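Local coordinates for putative uncharacterized protein PH0242 (Pyrococcus horikoshii, PDB 3VU1) that is the C-terminal globular domain of an archaeal oligosaccharyltransferase of the AglB family, a beta-rich module that carries a bound calcium ion, at residues A[283-297]-A[309-322]. Residues are numbered along the deposited sequence; the frame is centred on the assembly and turned at random.
Sequences ISAFGRDIKNATLYV and IKVGEIKYMNHLEE. With CA (calcium ion), chain C.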
loop_
_atom_site.group_PDB
_atom_site.type_symbol
_atom_site.label_atom_id
_atom_site.label_comp_id
_atom_site.label_asym_id
_atom_site.label_seq_id
_atom_site.Cartn_x
_atom_site.Cartn_y
_atom_site.Cartn_z
ATOM N N ILE A 283 -7.032 9.002 -12.438
ATOM C CA ILE A 283 -5.851 8.976 -11.593
ATOM C C ILE A 283 -6.181 8.577 -10.161
ATOM O O ILE A 283 -7.144 9.069 -9.558
ATOM C CB ILE A 283 -5.133 10.329 -11.651
ATOM C CG1 ILE A 283 -4.469 10.442 -13.032
ATOM C CG2 ILE A 283 -4.146 10.472 -10.497
ATOM C CD1 ILE A 283 -3.708 11.725 -13.312
ATOM N N SER A 284 -5.393 7.656 -9.630
ATOM C CA SER A 284 -5.448 7.344 -8.213
ATOM C C SER A 284 -4.171 7.816 -7.520
ATOM O O SER A 284 -3.085 7.354 -7.850
ATOM C CB SER A 284 -5.659 5.854 -8.025
ATOM O OG SER A 284 -5.479 5.520 -6.676
ATOM N N ALA A 285 -4.294 8.777 -6.607
ATOM C CA ALA A 285 -3.145 9.243 -5.816
ATOM C C ALA A 285 -3.246 8.709 -4.391
ATOM O O ALA A 285 -4.224 8.993 -3.664
ATOM C CB ALA A 285 -3.039 10.763 -5.820
ATOM N N PHE A 286 -2.242 7.929 -3.999
ATOM C CA PHE A 286 -2.319 7.188 -2.748
ATOM C C PHE A 286 -1.495 7.756 -1.568
ATOM O O PHE A 286 -0.274 7.574 -1.477
ATOM C CB PHE A 286 -1.959 5.704 -2.967
ATOM C CG PHE A 286 -2.333 4.839 -1.801
ATOM C CD1 PHE A 286 -3.602 4.267 -1.727
ATOM C CD2 PHE A 286 -1.437 4.658 -0.737
ATOM C CE1 PHE A 286 -3.953 3.491 -0.640
ATOM C CE2 PHE A 286 -1.792 3.899 0.355
ATOM C CZ PHE A 286 -3.051 3.313 0.401
ATOM N N GLY A 287 -2.168 8.408 -0.636
ATOM C CA GLY A 287 -1.481 8.896 0.548
ATOM C C GLY A 287 -0.831 10.263 0.461
ATOM O O GLY A 287 -0.652 10.908 1.491
ATOM N N ARG A 288 -0.434 10.702 -0.730
ATOM C CA ARG A 288 0.052 12.077 -0.891
ATOM C C ARG A 288 -0.508 12.801 -2.120
ATOM O O ARG A 288 -0.824 12.181 -3.141
ATOM C CB ARG A 288 1.588 12.160 -0.836
ATOM C CG ARG A 288 2.307 11.558 -2.016
ATOM C CD ARG A 288 3.793 11.909 -2.047
ATOM N NE ARG A 288 4.394 11.713 -0.730
ATOM C CZ ARG A 288 5.527 12.275 -0.301
ATOM N NH1 ARG A 288 6.236 13.076 -1.094
ATOM N NH2 ARG A 288 5.947 12.033 0.932
ATOM N N ASP A 289 -0.619 14.122 -2.018
ATOM C CA ASP A 289 -1.102 14.938 -3.132
ATOM C C ASP A 289 -0.180 14.949 -4.345
ATOM O O ASP A 289 1.046 14.765 -4.216
ATOM C CB ASP A 289 -1.334 16.376 -2.663
ATOM C CG ASP A 289 -2.416 16.476 -1.605
ATOM O OD1 ASP A 289 -3.392 15.684 -1.594
ATOM O OD2 ASP A 289 -2.280 17.368 -0.767
ATOM N N ILE A 290 -0.768 15.178 -5.521
ATOM C CA ILE A 290 0.009 15.620 -6.696
ATOM C C ILE A 290 0.210 17.142 -6.570
ATOM O O ILE A 290 -0.762 17.846 -6.308
ATOM C CB ILE A 290 -0.734 15.271 -7.997
ATOM C CG1 ILE A 290 -0.922 13.753 -8.080
ATOM C CG2 ILE A 290 0.037 15.766 -9.208
ATOM C CD1 ILE A 290 -2.073 13.303 -8.945
ATOM N N LYS A 291 1.449 17.629 -6.699
ATOM C CA LYS A 291 1.792 19.073 -6.639
ATOM C C LYS A 291 2.806 19.405 -7.707
ATOM O O LYS A 291 3.880 18.784 -7.751
ATOM C CB LYS A 291 2.467 19.474 -5.320
ATOM C CG LYS A 291 1.570 19.488 -4.101
ATOM C CD LYS A 291 2.297 19.896 -2.827
ATOM C CE LYS A 291 3.128 18.758 -2.260
ATOM N NZ LYS A 291 3.409 18.970 -0.813
ATOM N N ASN A 292 2.492 20.400 -8.542
ATOM C CA ASN A 292 3.475 20.945 -9.489
ATOM C C ASN A 292 4.077 19.837 -10.267
ATOM O O ASN A 292 5.282 19.682 -10.263
ATOM C CB ASN A 292 4.611 21.703 -8.761
ATOM C CG ASN A 292 4.090 22.795 -7.841
ATOM O OD1 ASN A 292 3.226 23.590 -8.206
ATOM N ND2 ASN A 292 4.583 22.805 -6.629
ATOM N N ALA A 293 3.219 19.062 -10.912
ATOM C CA ALA A 293 3.583 17.810 -11.545
ATOM C C ALA A 293 3.544 17.925 -13.072
ATOM O O ALA A 293 2.691 18.623 -13.618
ATOM C CB ALA A 293 2.624 16.709 -11.074
ATOM N N THR A 294 4.452 17.223 -13.744
ATOM C CA THR A 294 4.435 17.090 -15.202
ATOM C C THR A 294 4.067 15.660 -15.610
ATOM O O THR A 294 4.606 14.710 -15.040
ATOM C CB THR A 294 5.817 17.421 -15.793
ATOM O OG1 THR A 294 6.267 18.645 -15.228
ATOM C CG2 THR A 294 5.756 17.567 -17.307
ATOM N N LEU A 295 3.171 15.517 -16.594
ATOM C CA LEU A 295 2.848 14.212 -17.172
ATOM C C LEU A 295 3.671 13.887 -18.427
ATOM O O LEU A 295 3.844 14.740 -19.313
ATOM C CB LEU A 295 1.376 14.136 -17.505
ATOM C CG LEU A 295 0.449 14.522 -16.374
ATOM C CD1 LEU A 295 -1.001 14.560 -16.840
ATOM C CD2 LEU A 295 0.618 13.549 -15.223
ATOM N N TYR A 296 4.177 12.656 -18.508
ATOM C CA TYR A 296 4.843 12.208 -19.730
ATOM C C TYR A 296 4.325 10.890 -20.224
ATOM O O TYR A 296 3.641 10.157 -19.504
ATOM C CB TYR A 296 6.322 12.034 -19.520
ATOM C CG TYR A 296 7.026 13.261 -19.056
ATOM C CD1 TYR A 296 7.132 13.549 -17.697
ATOM C CD2 TYR A 296 7.623 14.133 -19.970
ATOM C CE1 TYR A 296 7.812 14.665 -17.261
ATOM C CE2 TYR A 296 8.316 15.260 -19.543
ATOM C CZ TYR A 296 8.405 15.514 -18.188
ATOM O OH TYR A 296 9.058 16.623 -17.747
ATOM N N VAL A 297 4.653 10.601 -21.475
ATOM C CA VAL A 297 4.575 9.253 -22.005
ATOM C C VAL A 297 5.982 8.894 -22.504
ATOM O O VAL A 297 6.622 9.671 -23.247
ATOM C CB VAL A 297 3.499 9.135 -23.111
ATOM C CG1 VAL A 297 3.468 7.732 -23.695
ATOM C CG2 VAL A 297 2.119 9.459 -22.552
ATOM N N ILE A 309 7.706 12.322 -24.171
ATOM C CA ILE A 309 6.740 13.303 -24.626
ATOM C C ILE A 309 5.976 13.872 -23.444
ATOM O O ILE A 309 5.304 13.130 -22.712
ATOM C CB ILE A 309 5.722 12.688 -25.622
ATOM C CG1 ILE A 309 6.443 11.885 -26.698
ATOM C CG2 ILE A 309 4.831 13.770 -26.232
ATOM C CD1 ILE A 309 5.619 10.733 -27.216
ATOM N N LYS A 310 6.072 15.187 -23.278
ATOM C CA LYS A 310 5.299 15.905 -22.277
ATOM C C LYS A 310 3.847 16.047 -22.758
ATOM O O LYS A 310 3.589 16.583 -23.828
ATOM C CB LYS A 310 5.946 17.262 -21.976
ATOM C CG LYS A 310 5.016 18.236 -21.290
ATOM C CD LYS A 310 5.708 19.456 -20.708
ATOM C CE LYS A 310 4.607 20.451 -20.325
ATOM N NZ LYS A 310 5.018 21.552 -19.411
ATOM N N VAL A 311 2.901 15.563 -21.965
ATOM C CA VAL A 311 1.501 15.558 -22.371
ATOM C C VAL A 311 0.615 16.383 -21.465
ATOM O O VAL A 311 -0.599 16.429 -21.679
ATOM C CB VAL A 311 0.884 14.117 -22.436
ATOM C CG1 VAL A 311 1.625 13.249 -23.446
ATOM C CG2 VAL A 311 0.799 13.427 -21.060
ATOM N N GLY A 312 1.184 16.987 -20.424
ATOM C CA GLY A 312 0.343 17.661 -19.428
ATOM C C GLY A 312 1.030 18.085 -18.158
ATOM O O GLY A 312 2.172 17.719 -17.901
ATOM N N GLU A 313 0.319 18.885 -17.377
ATOM C CA GLU A 313 0.775 19.337 -16.073
ATOM C C GLU A 313 -0.351 19.224 -15.070
ATOM O O GLU A 313 -1.519 19.321 -15.443
ATOM C CB GLU A 313 1.188 20.780 -16.139
ATOM C CG GLU A 313 2.494 21.001 -16.865
ATOM C CD GLU A 313 2.880 22.464 -16.898
ATOM O OE1 GLU A 313 4.083 22.738 -17.049
ATOM O OE2 GLU A 313 1.985 23.332 -16.760
ATOM N N ILE A 314 -0.025 18.991 -13.799
ATOM C CA ILE A 314 -1.053 19.070 -12.756
ATOM C C ILE A 314 -0.488 19.902 -11.646
ATOM O O ILE A 314 0.454 19.465 -10.987
ATOM C CB ILE A 314 -1.459 17.705 -12.192
ATOM C CG1 ILE A 314 -1.834 16.740 -13.315
ATOM C CG2 ILE A 314 -2.618 17.883 -11.233
ATOM C CD1 ILE A 314 -1.783 15.287 -12.915
ATOM N N LYS A 315 -1.038 21.109 -11.475
ATOM C CA LYS A 315 -0.582 22.053 -10.438
ATOM C C LYS A 315 -0.883 21.450 -9.062
ATOM O O LYS A 315 -0.022 21.427 -8.166
ATOM C CB LYS A 315 -1.175 23.473 -10.631
ATOM C CG LYS A 315 -2.700 23.675 -10.466
ATOM C CD LYS A 315 -3.641 22.572 -11.028
ATOM C CE LYS A 315 -3.884 22.639 -12.538
ATOM N NZ LYS A 315 -4.655 23.863 -12.912
ATOM N N TYR A 316 -2.082 20.889 -8.944
ATOM C CA TYR A 316 -2.527 20.355 -7.700
ATOM C C TYR A 316 -3.704 19.412 -7.860
ATOM O O TYR A 316 -4.724 19.770 -8.466
ATOM C CB TYR A 316 -2.903 21.485 -6.719
ATOM C CG TYR A 316 -3.455 20.953 -5.403
ATOM C CD1 TYR A 316 -2.586 20.445 -4.432
ATOM C CD2 TYR A 316 -4.842 20.917 -5.154
ATOM C CE1 TYR A 316 -3.072 19.929 -3.253
ATOM C CE2 TYR A 316 -5.345 20.406 -3.970
ATOM C CZ TYR A 316 -4.450 19.918 -3.024
ATOM O OH TYR A 316 -4.879 19.383 -1.829
ATOM N N MET A 317 -3.565 18.222 -7.277
ATOM C CA MET A 317 -4.699 17.324 -7.077
ATOM C C MET A 317 -4.721 16.782 -5.633
ATOM O O MET A 317 -3.730 16.261 -5.153
ATOM C CB MET A 317 -4.662 16.191 -8.109
ATOM C CG MET A 317 -5.898 15.303 -8.088
ATOM S SD MET A 317 -5.979 14.007 -9.360
ATOM C CE MET A 317 -5.806 14.993 -10.846
ATOM N N ASN A 318 -5.843 16.929 -4.940
ATOM C CA ASN A 318 -6.028 16.306 -3.627
ATOM C C ASN A 318 -6.139 14.781 -3.697
ATOM O O ASN A 318 -6.965 14.252 -4.454
ATOM C CB ASN A 318 -7.283 16.842 -2.954
ATOM C CG ASN A 318 -7.370 16.435 -1.492
ATOM O OD1 ASN A 318 -7.734 15.314 -1.157
ATOM N ND2 ASN A 318 -7.018 17.350 -0.617
ATOM N N HIS A 319 -5.361 14.073 -2.876
ATOM C CA HIS A 319 -5.293 12.621 -2.986
ATOM C C HIS A 319 -6.499 11.934 -2.471
ATOM O O HIS A 319 -6.658 10.740 -2.670
ATOM C CB HIS A 319 -4.023 12.067 -2.358
ATOM C CG HIS A 319 -4.015 12.091 -0.847
ATOM N ND1 HIS A 319 -4.531 11.089 -0.094
ATOM C CD2 HIS A 319 -3.502 13.024 0.043
ATOM C CE1 HIS A 319 -4.369 11.379 1.204
ATOM N NE2 HIS A 319 -3.733 12.556 1.291
ATOM N N LEU A 320 -7.373 12.678 -1.812
ATOM C CA LEU A 320 -8.678 12.154 -1.361
ATOM C C LEU A 320 -9.838 12.530 -2.279
ATOM O O LEU A 320 -10.955 12.064 -2.078
ATOM C CB LEU A 320 -8.997 12.618 0.055
ATOM C CG LEU A 320 -7.945 12.214 1.080
ATOM C CD1 LEU A 320 -8.126 12.990 2.384
ATOM C CD2 LEU A 320 -7.979 10.697 1.274
ATOM N N GLU A 321 -9.566 13.366 -3.280
ATOM C CA GLU A 321 -10.600 13.872 -4.185
ATOM C C GLU A 321 -10.047 14.089 -5.591
ATOM O O GLU A 321 -10.048 15.191 -6.141
ATOM C CB GLU A 321 -11.228 15.143 -3.626
ATOM C CG GLU A 321 -12.317 14.873 -2.597
ATOM C CD GLU A 321 -12.907 16.140 -1.995
ATOM O OE1 GLU A 321 -14.057 16.068 -1.500
ATOM O OE2 GLU A 321 -12.228 17.200 -2.007
ATOM N N GLU A 322 -9.572 13.002 -6.168
ATOM C CA GLU A 322 -8.889 13.083 -7.433
ATOM C C GLU A 322 -9.928 13.149 -8.543
ATOM O O GLU A 322 -11.050 12.698 -8.370
ATOM C CB GLU A 322 -7.903 11.912 -7.575
ATOM C CG GLU A 322 -8.477 10.609 -7.078
ATOM C CD GLU A 322 -7.908 10.108 -5.752
ATOM O OE1 GLU A 322 -6.684 9.857 -5.679
ATOM O OE2 GLU A 322 -8.706 9.872 -4.802
HETATM CA CA CA C . -6.413 8.402 -3.198
#
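Two torsions set up the calcium end of this contact: Asp289 CG stands anti to its carbonyl carbon, bringing the carboxylate to the start of the 318-321 turn, while Glu322, with CG between backbone N and carbonyl carbon (chi1 41°), bends back at chi2 toward Ala285. Asp289 OD1 accepts from His319 N at 2.8 Å, nearly along its C-O axis; its OD2 has a weak bond from Tyr316 OH, at the edge of that ring. Gly287 lies over one face of the His319 ring, its CA making a CH-pi contact.

Glu322 OE1 takes the N-H of Ala285 at 2.8 Å (N-H...O 163°). Ala285 O and His319 O bind calcium at 2.3 and 2.4 Å respectively; Glu322 OE1 is a long ligand at 2.9 Å, and Glu76 also coordinates the ion.

Away from the metal, the short pair 290-291/316-317 (Met317 N to Ile290 O, 3.0 Å) is separate from the hairpin of strands 293-301 and 304-314 (Ile314 N to Ala293 O, 2.7 Å). A G1 bulge, where Asn292 and Ala293 face Ile314, lies between them. The axes of 293-297 and 309-314 lie at 158°. Ile314 CD1 meets Leu295 CD2 on one hairpin face, and Ile283 CD1 reaches it tip to tip from strand 275-285 at 4.1 Å; Ile325 packs on both Leu295 and Ile314.

The hydrogen bond and looser metal contact probably polarise the Glu322 carboxylate, while the ion joins the end of strand 275-285, the turn at 318-322 and Glu76.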